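Local coordinates for chitin binding protein (Streptomyces lividans, PDB 5FTZ) that probably cleaves chitin or a related polysaccharide oxidatively, as a copper-dependent AA10 lytic polysaccharide monooxygenase, at residues I151-T156 with F164-D169. Numbering follows the deposited sequence.
Sequences ILAVWT and FYACSD
W155 and F164 pair near the turn of an antiparallel beta hairpin, strands 148-157 and 162-171, in the core of the immunoglobulin-like beta-sandwich known from AA10 enzymes. Six backbone hydrogen bonds tie the strands together, two in each of the pairs I151-S168, A153-A166 and W155-F164; A153 N to A166 O (2.9 Å) is nearly straight at 172°. F164 O, which accepts the W155 N-H, also meets V154 CA at 3.3 Å in a CA-H...O contact.

On the face with A153 and A166, the aromatic pair dominates. With W155 CG anti to N (chi1 169°), the indole is laid alongside F164, W155 CE3 coming to 3.5 Å from F164 CD1. The planes are 30° apart and slid until the rings barely overlap, with W155 CZ3 over one face of F164. W155 NE1 is hydrogen-bonded to T93 OG1, and the F164 side chain, edge-to-face with the copper ligand H1, lies about 4 Å from the copper ion at its nearest atoms. Replacing W155 by an alanine strips the indole from beside F164 and is likely to leave T93 OG1 without its NE1 partner and the F164 ring freer to turn.

The other face is mainly apolar. V154 CG1 sits over the Y165 ring, 4.2 Å from its centroid, in a CH-pi contact. L152 CD1 reaches the edge of that same ring and also packs 3.7 Å from SG of C167, the sulfur disulfide-bonded to C49.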
ATOM      1  N   ILE A 151      22.863 -16.357  -9.799  1.00  7.29           N
ATOM      2  CA  ILE A 151      22.195 -15.106  -9.515  1.00  7.80           C
ATOM      3  C   ILE A 151      20.844 -15.417  -8.959  1.00  8.20           C
ATOM      4  O   ILE A 151      20.060 -16.172  -9.596  1.00  9.40           O
ATOM      5  CB  ILE A 151      22.151 -14.174 -10.760  1.00  8.67           C
ATOM      6  CG1 ILE A 151      23.565 -13.696 -11.139  1.00 10.18           C
ATOM      7  CG2 ILE A 151      21.157 -13.034 -10.482  1.00  9.02           C
ATOM      8  CD1 ILE A 151      23.735 -12.951 -12.445  1.00 11.29           C
ATOM      9  N   LEU A 152      20.543 -14.890  -7.805  1.00  7.66           N
ATOM     10  CA  LEU A 152      19.227 -14.988  -7.129  1.00  7.69           C
ATOM     11  C   LEU A 152      18.503 -13.693  -7.293  1.00  7.95           C
ATOM     12  O   LEU A 152      19.007 -12.637  -6.861  1.00  8.47           O
ATOM     13  CB  LEU A 152      19.399 -15.350  -5.653  1.00  8.42           C
ATOM     14  CG  LEU A 152      18.109 -15.337  -4.834  1.00  9.17           C
ATOM     15  CD1 LEU A 152      17.195 -16.451  -5.223  1.00 10.31           C
ATOM     16  CD2 LEU A 152      18.421 -15.377  -3.345  1.00 10.39           C
ATOM     17  N   ALA A 153      17.309 -13.754  -7.882  1.00  7.14           N
ATOM     18  CA  ALA A 153      16.430 -12.616  -8.058  1.00  7.46           C
ATOM     19  C   ALA A 153      15.285 -12.758  -7.114  1.00  8.29           C
ATOM     20  O   ALA A 153      14.691 -13.827  -7.015  1.00  8.93           O
ATOM     21  CB  ALA A 153      15.975 -12.589  -9.508  1.00  7.81           C
ATOM     22  N   VAL A 154      15.004 -11.690  -6.392  1.00  8.21           N
ATOM     23  CA  VAL A 154      13.931 -11.667  -5.410  1.00  7.87           C
ATOM     24  C   VAL A 154      13.002 -10.497  -5.689  1.00  7.81           C
ATOM     25  O   VAL A 154      13.439  -9.345  -5.735  1.00  8.14           O
ATOM     26  CB  VAL A 154      14.498 -11.613  -3.989  1.00  8.59           C
ATOM     27  CG1 VAL A 154      13.318 -11.749  -3.010  1.00  9.23           C
ATOM     28  CG2 VAL A 154      15.527 -12.716  -3.713  1.00  9.54           C
ATOM     29  N   TRP A 155      11.727 -10.816  -5.903  1.00  7.58           N
ATOM     30  CA  TRP A 155      10.670  -9.834  -6.161  1.00  7.50           C
ATOM     31  C   TRP A 155       9.758  -9.758  -4.942  1.00  7.86           C
ATOM     32  O   TRP A 155       9.074 -10.704  -4.649  1.00  8.48           O
ATOM     33  CB  TRP A 155       9.907 -10.275  -7.403  1.00  7.63           C
ATOM     34  CG  TRP A 155       8.634  -9.523  -7.648  1.00  8.30           C
ATOM     35  CD1 TRP A 155       8.388  -8.215  -7.392  1.00  9.65           C
ATOM     36  CD2 TRP A 155       7.439 -10.037  -8.275  1.00  8.94           C
ATOM     37  NE1 TRP A 155       7.079  -7.885  -7.771  1.00 10.26           N
ATOM     38  CE2 TRP A 155       6.514  -8.986  -8.357  1.00 10.10           C
ATOM     39  CE3 TRP A 155       7.088 -11.289  -8.801  1.00 10.05           C
ATOM     40  CZ2 TRP A 155       5.230  -9.171  -8.885  1.00 11.11           C
ATOM     41  CZ3 TRP A 155       5.861 -11.434  -9.371  1.00 10.96           C
ATOM     42  CH2 TRP A 155       4.948 -10.394  -9.393  1.00 12.00           C
ATOM     43  N   THR A 156       9.784  -8.625  -4.236  1.00  8.64           N
ATOM     44  CA  THR A 156       8.986  -8.484  -3.026  1.00  9.01           C
ATOM     45  C   THR A 156       7.694  -7.749  -3.317  1.00  9.18           C
ATOM     46  O   THR A 156       7.694  -6.673  -3.921  1.00  9.21           O
ATOM     47  CB  THR A 156       9.762  -7.795  -1.933  1.00 10.50           C
ATOM     48  OG1 THR A 156      10.940  -8.571  -1.611  1.00 12.39           O
ATOM     49  CG2 THR A 156       8.909  -7.601  -0.661  1.00 11.87           C
ATOM     50  N   PHE A 164       8.825 -13.516  -4.553  1.00  7.43           N
ATOM     51  CA  PHE A 164       9.107 -14.568  -5.547  1.00  7.26           C
ATOM     52  C   PHE A 164      10.578 -14.683  -5.700  1.00  8.03           C
ATOM     53  O   PHE A 164      11.276 -13.678  -5.733  1.00  8.50           O
ATOM     54  CB  PHE A 164       8.415 -14.268  -6.854  1.00  7.83           C
ATOM     55  CG  PHE A 164       6.898 -14.384  -6.764  1.00  8.77           C
ATOM     56  CD1 PHE A 164       6.127 -13.376  -6.183  1.00 10.56           C
ATOM     57  CD2 PHE A 164       6.279 -15.551  -7.170  1.00  9.98           C
ATOM     58  CE1 PHE A 164       4.744 -13.527  -6.065  1.00 11.29           C
ATOM     59  CE2 PHE A 164       4.907 -15.690  -7.028  1.00 11.05           C
ATOM     60  CZ  PHE A 164       4.184 -14.723  -6.441  1.00 11.95           C
ATOM     61  N   TYR A 165      11.031 -15.924  -5.745  1.00  7.10           N
ATOM     62  CA  TYR A 165      12.451 -16.271  -5.776  1.00  7.30           C
ATOM     63  C   TYR A 165      12.822 -16.980  -7.053  1.00  7.42           C
ATOM     64  O   TYR A 165      12.137 -17.904  -7.476  1.00  8.64           O
ATOM     65  CB  TYR A 165      12.771 -17.188  -4.592  1.00  7.20           C
ATOM     66  CG  TYR A 165      12.634 -16.452  -3.271  1.00  7.68           C
ATOM     67  CD1 TYR A 165      11.405 -16.332  -2.633  1.00  8.14           C
ATOM     68  CD2 TYR A 165      13.737 -15.940  -2.613  1.00  7.91           C
ATOM     69  CE1 TYR A 165      11.267 -15.631  -1.422  1.00  9.02           C
ATOM     70  CE2 TYR A 165      13.600 -15.196  -1.445  1.00  8.54           C
ATOM     71  CZ  TYR A 165      12.375 -15.062  -0.847  1.00  8.82           C
ATOM     72  OH  TYR A 165      12.314 -14.319   0.334  1.00  9.96           O
ATOM     73  N   ALA A 166      13.911 -16.547  -7.700  1.00  7.02           N
ATOM     74  CA  ALA A 166      14.305 -17.175  -8.954  1.00  8.25           C
ATOM     75  C   ALA A 166      15.842 -17.276  -9.038  1.00  8.14           C
ATOM     76  O   ALA A 166      16.525 -16.247  -9.088  1.00  8.70           O
ATOM     77  CB  ALA A 166      13.793 -16.391 -10.150  1.00  8.81           C
ATOM     78  N   CYS A 167      16.325 -18.498  -8.985  1.00  8.05           N
ATOM     79  CA  CYS A 167      17.778 -18.762  -9.112  1.00  8.51           C
ATOM     80  C   CYS A 167      18.121 -18.967 -10.565  1.00  8.19           C
ATOM     81  O   CYS A 167      17.470 -19.814 -11.217  1.00  8.53           O
ATOM     82  CB  CYS A 167      18.147 -20.036  -8.363  1.00  9.62           C
ATOM     83  SG  CYS A 167      17.971 -19.796  -6.571  1.00 13.85           S
ATOM     84  N   SER A 168      19.176 -18.323 -11.069  1.00  7.53           N
ATOM     85  CA  SER A 168      19.644 -18.499 -12.408  1.00  8.07           C
ATOM     86  C   SER A 168      21.086 -18.923 -12.381  1.00  8.84           C
ATOM     87  O   SER A 168      21.945 -18.210 -11.831  1.00  8.90           O
ATOM     88  CB  SER A 168      19.499 -17.239 -13.191  1.00  9.09           C
ATOM     89  OG  SER A 168      18.165 -16.763 -13.258  1.00  9.88           O
ATOM     90  N   ASP A 169      21.409 -19.984 -13.105  1.00  8.34           N
ATOM     91  CA  ASP A 169      22.810 -20.411 -13.284  1.00  8.55           C
ATOM     92  C   ASP A 169      23.488 -19.627 -14.375  1.00  8.87           C
ATOM     93  O   ASP A 169      22.953 -19.507 -15.488  1.00  8.54           O
ATOM     94  CB  ASP A 169      22.881 -21.888 -13.597  1.00  8.66           C
ATOM     95  CG  ASP A 169      22.312 -22.717 -12.490  1.00  9.84           C
ATOM     96  OD1 ASP A 169      23.043 -22.957 -11.490  1.00 10.52           O
ATOM     97  OD2 ASP A 169      21.114 -23.119 -12.578  1.00  9.84           O
TER